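Local coordinates for MutT/nudix family protein (PDB 2FML), which is of unknown function but belongs to the nudix family and carries an NrtR-like winged-helix domain, so it may pair a nucleotide-type ligand site with DNA binding, at residues N105-H110 with S127-I132; L46-K51 with I132-L137; Q62-P67 with A139-K144; E145-N150 with L160-V165. All blocks are in the same frame, centred on the assembly; numbering follows the deposited sequence.

From the N terminus, strand 39-50 supplies the first half of contact 2 and the end of strand 55-63 that of contact 3, before the chain passes through helix 85-97 to strand 106-112. Contact 1 then closes first, as the hairpin of strands 106-112 and 123-131, nested inside the loops of both contacts 2 and 3. Contact 2 shares I132 with it and lays the next loop against strand 39-50. Contact 3 closes later and crosses contact 2, their segments alternating along the chain. Contact 4 follows in series as the hairpin of strands 143-154 and 157-162, whose W148 packs against contact 2. All four reach one mixed sheet.

Contact 1 (N105-H110 with S127-I132)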
loop_
_atom_site.group_PDB
_atom_site.type_symbol
_atom_site.label_atom_id
_atom_site.label_comp_id
_atom_site.label_asym_id
_atom_site.label_seq_id
_atom_site.Cartn_x
_atom_site.Cartn_y
_atom_site.Cartn_z
ATOM N N ASN A 105 0.362 15.883 -0.999
ATOM C CA ASN A 105 1.822 15.704 -0.796
ATOM C C ASN A 105 2.321 14.505 0.055
ATOM O O ASN A 105 3.526 14.342 0.347
ATOM C CB ASN A 105 2.412 17.009 -0.313
ATOM C CG ASN A 105 2.346 18.087 -1.385
ATOM O OD1 ASN A 105 3.271 18.229 -2.179
ATOM N ND2 ASN A 105 1.224 18.793 -1.461
ATOM N N ILE A 106 1.390 13.638 0.416
ATOM C CA ILE A 106 1.743 12.418 1.092
ATOM C C ILE A 106 1.461 11.238 0.157
ATOM O O ILE A 106 0.598 11.336 -0.710
ATOM C CB ILE A 106 1.035 12.270 2.464
ATOM C CG1 ILE A 106 -0.495 12.144 2.283
ATOM C CG2 ILE A 106 1.435 13.426 3.327
ATOM C CD1 ILE A 106 -1.309 11.741 3.592
ATOM N N GLU A 107 2.196 10.143 0.339
ATOM C CA GLU A 107 1.805 8.920 -0.303
ATOM C C GLU A 107 1.711 7.788 0.723
ATOM O O GLU A 107 2.549 7.675 1.602
ATOM C CB GLU A 107 2.775 8.551 -1.472
ATOM C CG GLU A 107 4.207 8.072 -1.027
ATOM C CD GLU A 107 5.222 7.979 -2.230
ATOM O OE1 GLU A 107 5.665 9.062 -2.720
ATOM O OE2 GLU A 107 5.552 6.834 -2.671
ATOM N N GLN A 108 0.728 6.921 0.555
ATOM C CA GLN A 108 0.653 5.752 1.411
ATOM C C GLN A 108 1.841 4.826 1.123
ATOM O O GLN A 108 2.208 4.627 -0.028
ATOM C CB GLN A 108 -0.680 5.047 1.243
ATOM C CG GLN A 108 -1.090 4.351 2.444
ATOM C CD GLN A 108 -2.418 3.711 2.255
ATOM O OE1 GLN A 108 -3.494 4.297 2.550
ATOM N NE2 GLN A 108 -2.376 2.474 1.837
ATOM N N LEU A 109 2.512 4.329 2.165
ATOM C CA LEU A 109 3.726 3.586 1.896
ATOM C C LEU A 109 3.447 2.052 1.959
ATOM O O LEU A 109 3.681 1.305 0.986
ATOM C CB LEU A 109 4.833 4.033 2.872
ATOM C CG LEU A 109 6.134 3.213 3.011
ATOM C CD1 LEU A 109 6.928 3.158 1.725
ATOM C CD2 LEU A 109 6.973 3.741 4.179
ATOM N N HIS A 110 2.963 1.594 3.112
ATOM C CA HIS A 110 2.791 0.193 3.369
ATOM C C HIS A 110 2.028 0.032 4.708
ATOM O O HIS A 110 2.162 0.892 5.618
ATOM C CB HIS A 110 4.143 -0.511 3.409
ATOM C CG HIS A 110 4.038 -1.999 3.545
ATOM N ND1 HIS A 110 3.884 -2.858 2.463
ATOM C CD2 HIS A 110 4.081 -2.786 4.646
ATOM C CE1 HIS A 110 3.830 -4.107 2.906
ATOM N NE2 HIS A 110 3.942 -4.085 4.228
ATOM N N SER A 127 1.411 3.033 7.228
ATOM C CA SER A 127 2.450 4.040 7.151
ATOM C C SER A 127 2.356 4.904 5.851
ATOM O O SER A 127 1.873 4.465 4.830
ATOM C CB SER A 127 3.841 3.403 7.311
ATOM O OG SER A 127 4.173 2.610 6.178
ATOM N N TYR A 128 2.847 6.125 5.976
ATOM C CA TYR A 128 2.920 7.113 4.923
ATOM C C TYR A 128 4.334 7.686 4.784
ATOM O O TYR A 128 5.103 7.665 5.722
ATOM C CB TYR A 128 1.916 8.251 5.194
ATOM C CG TYR A 128 0.496 7.839 4.959
ATOM C CD1 TYR A 128 -0.167 8.233 3.805
ATOM C CD2 TYR A 128 -0.224 7.098 5.956
ATOM C CE1 TYR A 128 -1.521 7.902 3.612
ATOM C CE2 TYR A 128 -1.539 6.771 5.793
ATOM C CZ TYR A 128 -2.170 7.125 4.606
ATOM O OH TYR A 128 -3.444 6.741 4.425
ATOM N N LEU A 129 4.598 8.246 3.606
ATOM C CA LEU A 129 5.873 8.845 3.206
ATOM C C LEU A 129 5.571 10.256 2.657
ATOM O O LEU A 129 4.607 10.457 1.926
ATOM C CB LEU A 129 6.492 7.998 2.094
ATOM C CG LEU A 129 7.752 8.438 1.348
ATOM C CD1 LEU A 129 8.873 8.877 2.362
ATOM C CD2 LEU A 129 8.241 7.250 0.505
ATOM N N ALA A 130 6.362 11.252 3.051
ATOM C CA ALA A 130 6.273 12.565 2.401
ATOM C C ALA A 130 7.634 13.187 2.358
ATOM O O ALA A 130 8.484 12.923 3.258
ATOM C CB ALA A 130 5.294 13.485 3.145
ATOM N N PHE A 131 7.817 13.993 1.311
ATOM C CA PHE A 131 9.036 14.767 1.034
ATOM C C PHE A 131 8.689 16.210 1.237
ATOM O O PHE A 131 7.759 16.685 0.586
ATOM C CB PHE A 131 9.425 14.609 -0.424
ATOM C CG PHE A 131 9.462 13.207 -0.886
ATOM C CD1 PHE A 131 10.399 12.310 -0.370
ATOM C CD2 PHE A 131 8.565 12.768 -1.848
ATOM C CE1 PHE A 131 10.435 11.006 -0.799
ATOM C CE2 PHE A 131 8.610 11.466 -2.307
ATOM C CZ PHE A 131 9.546 10.583 -1.775
ATOM N N ILE A 132 9.420 16.906 2.104
ATOM C CA ILE A 132 9.049 18.235 2.557
ATOM C C ILE A 132 10.311 19.086 2.802
ATOM O O ILE A 132 11.428 18.610 2.604
ATOM C CB ILE A 132 8.117 18.174 3.834
ATOM C CG1 ILE A 132 8.826 17.553 5.063
ATOM C CG2 ILE A 132 6.833 17.357 3.523
ATOM C CD1 ILE A 132 8.430 18.202 6.414
#
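Q108 lays its CG over one face of the Y128 ring, offset toward the rim and 3.9 Å from the ring centroid. An extended Q108 chain, with CG anti to the backbone N (chi1 -151°), carries the methylene across the ring. I106 reaches the same ring obliquely, its CD1 lying 3.7 Å from Y128 CD1. E107 and L129 instead run side by side and point the same way; E107 CG is 3.9 Å from L129 CB. Between these two residues the hairpin strands are joined by a pair of backbone bonds, E107 N to L129 O and L129 N to E107 O. The regular pairing then gives way to a classic beta bulge, where L109 and H110 both face S127. L109 N donates to S127 O at 2.7 Å, while H110 O is gripped twice, by S127 N at 2.8 Å and by S127 OG at 2.7 Å. The serine manages this with OG between its own backbone N and carbonyl carbon (chi1 69°), which fixes the hydroxyl against the bulge. Y128 OH itself bonds T85 OG1. The hairpin lies between two helices: I106, Q108 and Y128 touch helix 85-97, whereas L109, H110, S127 and F131 meet helix 186-200. Strand 39-50 runs parallel to 123-131 and bonds Y128 and A130; Q108 packs on H110 of the second subunit, and H110 on its Q108.

Contact 2 (L46-K51 with I132-L137)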
loop_
_atom_site.group_PDB
_atom_site.type_symbol
_atom_site.label_atom_id
_atom_site.label_comp_id
_atom_site.label_asym_id
_atom_site.label_seq_id
_atom_site.Cartn_x
_atom_site.Cartn_y
_atom_site.Cartn_z
ATOM N N LEU A 46 8.808 11.302 7.302
ATOM C CA LEU A 46 9.073 12.627 6.753
ATOM C C LEU A 46 10.536 12.753 6.407
ATOM O O LEU A 46 11.388 12.614 7.262
ATOM C CB LEU A 46 8.693 13.745 7.754
ATOM C CG LEU A 46 7.232 13.863 8.166
ATOM C CD1 LEU A 46 7.130 15.026 9.136
ATOM C CD2 LEU A 46 6.402 14.174 6.944
ATOM N N LEU A 47 10.796 13.049 5.131
ATOM C CA LEU A 47 12.123 13.141 4.577
ATOM C C LEU A 47 12.295 14.532 4.032
ATOM O O LEU A 47 11.415 15.073 3.356
ATOM C CB LEU A 47 12.271 12.159 3.425
ATOM C CG LEU A 47 12.248 10.688 3.752
ATOM C CD1 LEU A 47 12.495 9.898 2.479
ATOM C CD2 LEU A 47 13.256 10.339 4.878
ATOM N N CYS A 48 13.447 15.120 4.329
ATOM C CA CYS A 48 13.805 16.401 3.745
ATOM C C CYS A 48 15.250 16.320 3.245
ATOM O O CYS A 48 15.924 15.295 3.405
ATOM C CB CYS A 48 13.578 17.539 4.768
ATOM S SG CYS A 48 14.709 17.582 6.154
ATOM N N TYR A 49 15.742 17.415 2.682
ATOM C CA TYR A 49 17.124 17.450 2.311
ATOM C C TYR A 49 17.703 18.838 2.568
ATOM O O TYR A 49 17.172 19.809 2.063
ATOM C CB TYR A 49 17.220 17.029 0.849
ATOM C CG TYR A 49 18.556 17.221 0.169
ATOM C CD1 TYR A 49 19.563 16.252 0.252
ATOM C CD2 TYR A 49 18.777 18.351 -0.634
ATOM C CE1 TYR A 49 20.785 16.460 -0.433
ATOM C CE2 TYR A 49 19.960 18.550 -1.296
ATOM C CZ TYR A 49 20.971 17.626 -1.182
ATOM O OH TYR A 49 22.122 17.884 -1.882
ATOM N N ASN A 50 18.770 18.927 3.374
ATOM C CA ASN A 50 19.555 20.157 3.497
ATOM C C ASN A 50 20.599 20.358 2.355
ATOM O O ASN A 50 21.534 19.588 2.284
ATOM C CB ASN A 50 20.254 20.170 4.872
ATOM C CG ASN A 50 20.806 21.543 5.229
ATOM O OD1 ASN A 50 21.783 22.031 4.631
ATOM N ND2 ASN A 50 20.158 22.192 6.184
ATOM N N LYS A 51 20.467 21.379 1.491
ATOM C CA LYS A 51 21.387 21.559 0.325
ATOM C C LYS A 51 22.816 21.930 0.688
ATOM O O LYS A 51 23.767 21.477 0.053
ATOM C CB LYS A 51 20.913 22.652 -0.666
ATOM C CG LYS A 51 19.587 22.399 -1.388
ATOM C CD LYS A 51 18.723 23.672 -1.390
ATOM C CE LYS A 51 19.217 24.734 -2.368
ATOM N NZ LYS A 51 18.510 24.705 -3.694
ATOM N N ILE A 132 9.420 16.906 2.104
ATOM C CA ILE A 132 9.049 18.235 2.557
ATOM C C ILE A 132 10.311 19.086 2.802
ATOM O O ILE A 132 11.428 18.610 2.604
ATOM C CB ILE A 132 8.117 18.174 3.834
ATOM C CG1 ILE A 132 8.826 17.553 5.063
ATOM C CG2 ILE A 132 6.833 17.357 3.523
ATOM C CD1 ILE A 132 8.430 18.202 6.414
ATOM N N GLY A 133 10.132 20.355 3.169
ATOM C CA GLY A 133 11.243 21.171 3.629
ATOM C C GLY A 133 11.608 20.801 5.052
ATOM O O GLY A 133 10.836 20.128 5.749
ATOM N N GLU A 134 12.796 21.243 5.468
ATOM C CA GLU A 134 13.303 21.096 6.819
ATOM C C GLU A 134 12.636 22.139 7.716
ATOM O O GLU A 134 13.258 23.141 8.109
ATOM C CB GLU A 134 14.830 21.263 6.852
ATOM C CG GLU A 134 15.495 20.555 8.041
ATOM C CD GLU A 134 17.017 20.707 8.127
ATOM O OE1 GLU A 134 17.698 20.932 7.111
ATOM O OE2 GLU A 134 17.560 20.575 9.247
ATOM N N GLU A 135 11.360 21.896 8.041
ATOM C CA GLU A 135 10.533 22.855 8.805
ATOM C C GLU A 135 11.006 22.958 10.238
ATOM O O GLU A 135 11.637 22.020 10.738
ATOM C CB GLU A 135 9.060 22.454 8.828
ATOM C CG GLU A 135 8.542 21.782 7.599
ATOM C CD GLU A 135 7.642 22.645 6.786
ATOM O OE1 GLU A 135 6.429 22.330 6.744
ATOM O OE2 GLU A 135 8.137 23.627 6.193
ATOM N N PRO A 136 10.724 24.104 10.897
ATOM C CA PRO A 136 10.784 24.183 12.361
ATOM C C PRO A 136 9.812 23.179 13.010
ATOM O O PRO A 136 8.727 22.874 12.483
ATOM C CB PRO A 136 10.361 25.631 12.678
ATOM C CG PRO A 136 9.643 26.081 11.487
ATOM C CD PRO A 136 10.324 25.393 10.311
ATOM N N LEU A 137 10.226 22.645 14.140
ATOM C CA LEU A 137 9.539 21.505 14.712
ATOM C C LEU A 137 9.074 21.941 16.097
ATOM O O LEU A 137 9.808 22.622 16.768
ATOM C CB LEU A 137 10.529 20.331 14.802
ATOM C CG LEU A 137 11.180 19.841 13.518
ATOM C CD1 LEU A 137 12.093 18.622 13.804
ATOM C CD2 LEU A 137 10.106 19.475 12.468
HETATM O O HOH W 1 13.643 19.353 1.831
#
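I132 N donates to L47 O at 3.0 Å, and one step further along strand 39-50 a water accepts from Y49 N at 3.0 Å, though its bridge to I132 O is modelled doubtfully short. This is where the parallel pairing of strands 39-50 and 123-131 runs out and segment 132-137 peels off as a loop. C48 points at the departing loop: its CB sits 3.2 Å from I132 O, and its SG rests on the aliphatic part of E134, 3.6 Å from CG. The E134 side chain leaves its backbone N behind (chi1 -155°) and stays extended, so that it reaches past the sulfur to N50. There N50 ND2 donates to E134 OE1 at 2.9 Å, close to the plane of its own amide and on the syn side of the carboxylate; the two flat groups are turned 69° apart. E134 is also the centre of an inverse gamma turn. W148 of strand 143-154 packs on C48, I132 and E134. The carboxylate is thus held at both oxygens, OE1 by the amide and OE2 by a salt bridge to K57, a pairing that would probably keep E134 ionised.

Contact 3 (Q62-P67 with A139-K144); sequences QRKGHP and AGDDAK
Q62 and K64 bond to the backbone of D142 and K144 where strand 55-63 of the nudix sheet meets the start of strand 143-154; R63 and A143 form an antiparallel, non-hydrogen-bonded pair there. Two backbone bonds flank that pair: K144 N to Q62 O at 2.7 Å, and K64 N to D142 O at 3.1 Å, the latter arriving from above the carbonyl plane. A type I beta turn from G140 to A143 leads segment 139-144 into this position. The charged contacts are looser. K64, bent along most of its chain, curls over the turn to give D141 O a weak bond from NZ at 2.8 Å, and NZ makes only a long salt bridge to D141 OD1, 3.9 Å away. The other oxygen, OD2, is taken by R16 of the second subunit. The long side chains also lie against each other. Q62 runs alongside K144, pointing the same way, whereas K64 crosses K144 in a methylene contact, its CB 3.6 Å from K144 CG. R63 starts away from A143, and its guanidinium folds back onto its own loop, where the peptide before P67 is cis: R63 NE donates to P67 O at 2.9 Å, tilted 25° from the guanidinium plane.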
loop_
_atom_site.group_PDB
_atom_site.type_symbol
_atom_site.label_atom_id
_atom_site.label_comp_id
_atom_site.label_asym_id
_atom_site.label_seq_id
_atom_site.Cartn_x
_atom_site.Cartn_y
_atom_site.Cartn_z
ATOM N N GLN A 62 11.257 11.225 20.278
ATOM C CA GLN A 62 11.527 10.401 21.451
ATOM C C GLN A 62 10.222 10.273 22.203
ATOM O O GLN A 62 9.658 11.263 22.679
ATOM C CB GLN A 62 12.613 10.975 22.363
ATOM C CG GLN A 62 12.864 10.084 23.552
ATOM C CD GLN A 62 14.009 10.525 24.430
ATOM O OE1 GLN A 62 14.861 9.703 24.848
ATOM N NE2 GLN A 62 14.035 11.795 24.746
ATOM N N ARG A 63 9.756 9.031 22.305
ATOM C CA ARG A 63 8.476 8.741 22.957
ATOM C C ARG A 63 8.556 9.027 24.433
ATOM O O ARG A 63 9.515 8.677 25.090
ATOM C CB ARG A 63 8.102 7.287 22.716
ATOM C CG ARG A 63 8.007 6.924 21.176
ATOM C CD ARG A 63 7.591 5.468 21.023
ATOM N NE ARG A 63 6.508 5.100 21.937
ATOM C CZ ARG A 63 5.206 5.282 21.709
ATOM N NH1 ARG A 63 4.776 5.853 20.563
ATOM N NH2 ARG A 63 4.334 4.904 22.652
ATOM N N LYS A 64 7.548 9.663 24.977
ATOM C CA LYS A 64 7.627 9.930 26.369
ATOM C C LYS A 64 6.869 8.916 27.243
ATOM O O LYS A 64 7.143 8.791 28.421
ATOM C CB LYS A 64 7.265 11.388 26.645
ATOM C CG LYS A 64 5.848 11.747 26.906
ATOM C CD LYS A 64 5.879 12.999 27.890
ATOM C CE LYS A 64 6.611 14.250 27.292
ATOM N NZ LYS A 64 5.971 15.583 27.695
ATOM N N GLY A 65 5.971 8.161 26.619
ATOM C CA GLY A 65 5.164 7.176 27.294
ATOM C C GLY A 65 5.340 5.803 26.698
ATOM O O GLY A 65 5.851 5.649 25.546
ATOM N N HIS A 66 4.921 4.811 27.489
ATOM C CA HIS A 66 4.932 3.433 27.085
ATOM C C HIS A 66 3.913 3.136 25.975
ATOM O O HIS A 66 2.929 3.833 25.846
ATOM C CB HIS A 66 4.709 2.543 28.312
ATOM C CG HIS A 66 5.973 2.172 29.015
ATOM N ND1 HIS A 66 6.053 2.004 30.382
ATOM C CD2 HIS A 66 7.211 1.931 28.534
ATOM C CE1 HIS A 66 7.290 1.688 30.709
ATOM N NE2 HIS A 66 8.018 1.667 29.607
ATOM N N PRO A 67 4.118 2.060 25.187
ATOM C CA PRO A 67 5.257 1.152 25.113
ATOM C C PRO A 67 6.445 1.862 24.473
ATOM O O PRO A 67 6.264 2.890 23.817
ATOM C CB PRO A 67 4.732 -0.017 24.273
ATOM C CG PRO A 67 3.533 0.509 23.523
ATOM C CD PRO A 67 3.008 1.668 24.306
ATOM N N ALA A 139 7.423 19.836 19.516
ATOM C CA ALA A 139 6.938 18.629 20.129
ATOM C C ALA A 139 5.468 18.736 20.562
ATOM O O ALA A 139 5.005 19.786 21.007
ATOM C CB ALA A 139 7.841 18.258 21.317
ATOM N N GLY A 140 4.721 17.660 20.396
ATOM C CA GLY A 140 3.419 17.572 21.022
ATOM C C GLY A 140 3.703 16.997 22.392
ATOM O O GLY A 140 4.868 16.743 22.741
ATOM N N ASP A 141 2.642 16.766 23.157
ATOM C CA ASP A 141 2.739 16.340 24.556
ATOM C C ASP A 141 3.410 14.979 24.750
ATOM O O ASP A 141 4.157 14.800 25.726
ATOM C CB ASP A 141 1.355 16.309 25.201
ATOM C CG ASP A 141 1.424 16.177 26.723
ATOM O OD1 ASP A 141 2.273 16.860 27.361
ATOM O OD2 ASP A 141 0.623 15.383 27.277
ATOM N N ASP A 142 3.129 14.049 23.834
ATOM C CA ASP A 142 3.701 12.658 23.842
ATOM C C ASP A 142 5.122 12.501 23.272
ATOM O O ASP A 142 5.662 11.396 23.200
ATOM C CB ASP A 142 2.751 11.660 23.160
ATOM C CG ASP A 142 1.355 11.648 23.801
ATOM O OD1 ASP A 142 1.230 11.800 25.056
ATOM O OD2 ASP A 142 0.375 11.477 23.039
ATOM N N ALA A 143 5.734 13.616 22.906
ATOM C CA ALA A 143 7.035 13.583 22.326
ATOM C C ALA A 143 7.932 14.351 23.244
ATOM O O ALA A 143 7.668 15.536 23.516
ATOM C CB ALA A 143 6.999 14.206 20.948
ATOM N N LYS A 144 8.960 13.672 23.751
ATOM C CA LYS A 144 9.950 14.268 24.673
ATOM C C LYS A 144 10.938 15.108 23.875
ATOM O O LYS A 144 11.511 16.052 24.361
ATOM C CB LYS A 144 10.744 13.165 25.383
ATOM C CG LYS A 144 10.510 13.003 26.853
ATOM C CD LYS A 144 11.533 12.017 27.421
ATOM C CE LYS A 144 12.720 12.700 28.089
ATOM N NZ LYS A 144 13.377 11.756 29.057
#

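Contact 4 (E145-N150 with L160-V165)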
loop_
_atom_site.group_PDB
_atom_site.type_symbol
_atom_site.label_atom_id
_atom_site.label_comp_id
_atom_site.label_asym_id
_atom_site.label_seq_id
_atom_site.Cartn_x
_atom_site.Cartn_y
_atom_site.Cartn_z
ATOM N N GLU A 145 11.173 14.705 22.646
ATOM C CA GLU A 145 11.998 15.452 21.718
ATOM C C GLU A 145 11.518 15.110 20.330
ATOM O O GLU A 145 10.889 14.064 20.106
ATOM C CB GLU A 145 13.444 15.014 21.789
ATOM C CG GLU A 145 14.057 15.039 23.138
ATOM C CD GLU A 145 15.479 15.445 23.025
ATOM O OE1 GLU A 145 16.328 14.537 22.822
ATOM O OE2 GLU A 145 15.731 16.674 23.102
ATOM N N VAL A 146 11.817 16.009 19.414
ATOM C CA VAL A 146 11.476 15.857 18.009
ATOM C C VAL A 146 12.636 16.489 17.230
ATOM O O VAL A 146 13.030 17.614 17.486
ATOM C CB VAL A 146 10.041 16.446 17.617
ATOM C CG1 VAL A 146 10.002 17.960 17.707
ATOM C CG2 VAL A 146 9.673 15.992 16.211
ATOM N N HIS A 147 13.208 15.732 16.309
ATOM C CA HIS A 147 14.412 16.214 15.628
ATOM C C HIS A 147 14.421 15.677 14.239
ATOM O O HIS A 147 13.918 14.573 13.969
ATOM C CB HIS A 147 15.684 15.714 16.313
ATOM C CG HIS A 147 15.874 16.193 17.717
ATOM N ND1 HIS A 147 15.979 15.327 18.795
ATOM C CD2 HIS A 147 16.011 17.447 18.223
ATOM C CE1 HIS A 147 16.172 16.035 19.901
ATOM N NE2 HIS A 147 16.172 17.319 19.584
ATOM N N TRP A 148 15.073 16.429 13.369
ATOM C CA TRP A 148 15.466 15.961 12.055
ATOM C C TRP A 148 16.769 15.202 12.252
ATOM O O TRP A 148 17.795 15.796 12.553
ATOM C CB TRP A 148 15.708 17.182 11.129
ATOM C CG TRP A 148 14.442 17.818 10.616
ATOM C CD1 TRP A 148 13.930 19.078 10.935
ATOM C CD2 TRP A 148 13.526 17.246 9.668
ATOM N NE1 TRP A 148 12.749 19.279 10.268
ATOM C CE2 TRP A 148 12.490 18.186 9.469
ATOM C CE3 TRP A 148 13.477 16.015 8.976
ATOM C CZ2 TRP A 148 11.428 17.943 8.610
ATOM C CZ3 TRP A 148 12.426 15.780 8.108
ATOM C CH2 TRP A 148 11.423 16.772 7.912
ATOM N N PHE A 149 16.730 13.884 12.089
ATOM C CA PHE A 149 17.920 13.061 12.165
ATOM C C PHE A 149 18.625 13.068 10.822
ATOM O O PHE A 149 18.009 12.944 9.774
ATOM C CB PHE A 149 17.556 11.618 12.554
ATOM C CG PHE A 149 17.483 11.382 14.061
ATOM C CD1 PHE A 149 16.562 12.074 14.852
ATOM C CD2 PHE A 149 18.298 10.403 14.667
ATOM C CE1 PHE A 149 16.505 11.872 16.228
ATOM C CE2 PHE A 149 18.241 10.152 16.066
ATOM C CZ PHE A 149 17.363 10.915 16.837
ATOM N N ASN A 150 19.929 13.194 10.860
ATOM C CA ASN A 150 20.739 12.957 9.690
ATOM C C ASN A 150 20.579 11.543 9.170
ATOM O O ASN A 150 20.752 10.575 9.911
ATOM C CB ASN A 150 22.188 13.096 10.102
ATOM C CG ASN A 150 22.921 14.008 9.223
ATOM O OD1 ASN A 150 23.240 15.147 9.632
ATOM N ND2 ASN A 150 23.143 13.576 7.954
ATOM N N LEU A 160 20.824 6.867 10.864
ATOM C CA LEU A 160 20.095 8.004 11.339
ATOM C C LEU A 160 20.804 8.498 12.576
ATOM O O LEU A 160 20.957 7.757 13.561
ATOM C CB LEU A 160 18.681 7.579 11.738
ATOM C CG LEU A 160 17.894 6.437 11.064
ATOM C CD1 LEU A 160 16.451 6.477 11.585
ATOM C CD2 LEU A 160 17.889 6.504 9.558
ATOM N N SER A 161 21.230 9.749 12.538
ATOM C CA SER A 161 21.964 10.299 13.644
ATOM C C SER A 161 21.501 11.666 14.086
ATOM O O SER A 161 21.086 12.473 13.279
ATOM C CB SER A 161 23.492 10.227 13.430
ATOM O OG SER A 161 23.946 10.764 12.206
ATOM N N HIS A 162 21.532 11.886 15.394
ATOM C CA HIS A 162 21.343 13.181 15.996
ATOM C C HIS A 162 22.178 13.148 17.301
ATOM O O HIS A 162 22.047 12.200 18.082
ATOM C CB HIS A 162 19.870 13.465 16.328
ATOM C CG HIS A 162 19.652 14.834 16.909
ATOM N ND1 HIS A 162 19.466 15.056 18.267
ATOM C CD2 HIS A 162 19.647 16.057 16.323
ATOM C CE1 HIS A 162 19.348 16.360 18.484
ATOM N NE2 HIS A 162 19.454 16.988 17.326
ATOM N N GLU A 163 23.016 14.172 17.522
ATOM C CA GLU A 163 23.879 14.246 18.724
ATOM C C GLU A 163 24.519 12.853 18.949
ATOM O O GLU A 163 25.186 12.349 18.035
ATOM C CB GLU A 163 23.122 14.792 19.959
ATOM C CG GLU A 163 22.941 16.351 19.965
ATOM C CD GLU A 163 21.838 16.822 20.954
ATOM O OE1 GLU A 163 21.585 16.070 21.924
ATOM O OE2 GLU A 163 21.215 17.908 20.770
ATOM N N ASP A 164 24.287 12.240 20.121
ATOM C CA ASP A 164 24.886 10.933 20.445
ATOM C C ASP A 164 24.038 9.716 20.115
ATOM O O ASP A 164 24.412 8.586 20.433
ATOM C CB ASP A 164 25.330 10.889 21.898
ATOM C CG ASP A 164 26.781 11.321 22.061
ATOM O OD1 ASP A 164 27.696 10.441 21.986
ATOM O OD2 ASP A 164 27.012 12.547 22.260
ATOM N N VAL A 165 22.904 9.962 19.452
ATOM C CA VAL A 165 22.002 8.923 19.016
ATOM C C VAL A 165 22.438 8.397 17.659
ATOM O O VAL A 165 22.762 9.180 16.764
ATOM C CB VAL A 165 20.531 9.442 18.955
ATOM C CG1 VAL A 165 19.553 8.277 18.602
ATOM C CG2 VAL A 165 20.186 10.127 20.280
HETATM O O HOH W 2 19.404 14.251 21.252
HETATM O O HOH W 3 23.720 9.821 9.858
#
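N150 O is gripped from several directions: S161 N donates to it at 2.8 Å, and L160 CA makes a CH···O contact at 3.0 Å. A water also donates to N150 O, at 3.1 Å. With the return bond from N150 N to S161 O, this closes the antiparallel hydrogen-bonded pair of the hairpin. Further along, the strands diverge and aromatic side chains fill the angle. H147 and H162 stack face to face, centroids 3.8 Å apart and planes 16° from parallel. A chi1 of -178° swings the H162 ring to the far side of CB from its own amide nitrogen and lays it against H147. H162 CB sits over the centre of the F149 ring, 3.5 Å from its centroid. V165, brought back by a type II' turn from H162, sets CG1 at the edge of that ring, 3.4 Å from F149 CE2. W72 of strand 72-78 meets F149 edge-to-face. H162 ND1 is reached in its ring plane by a second water, at 3.1 Å, which donates to E163 OE1 and weakly to E145 OE1. Two glutamates around the histidine pair could favour a proton on one imidazole, whereas the close stack would probably discourage charge on both.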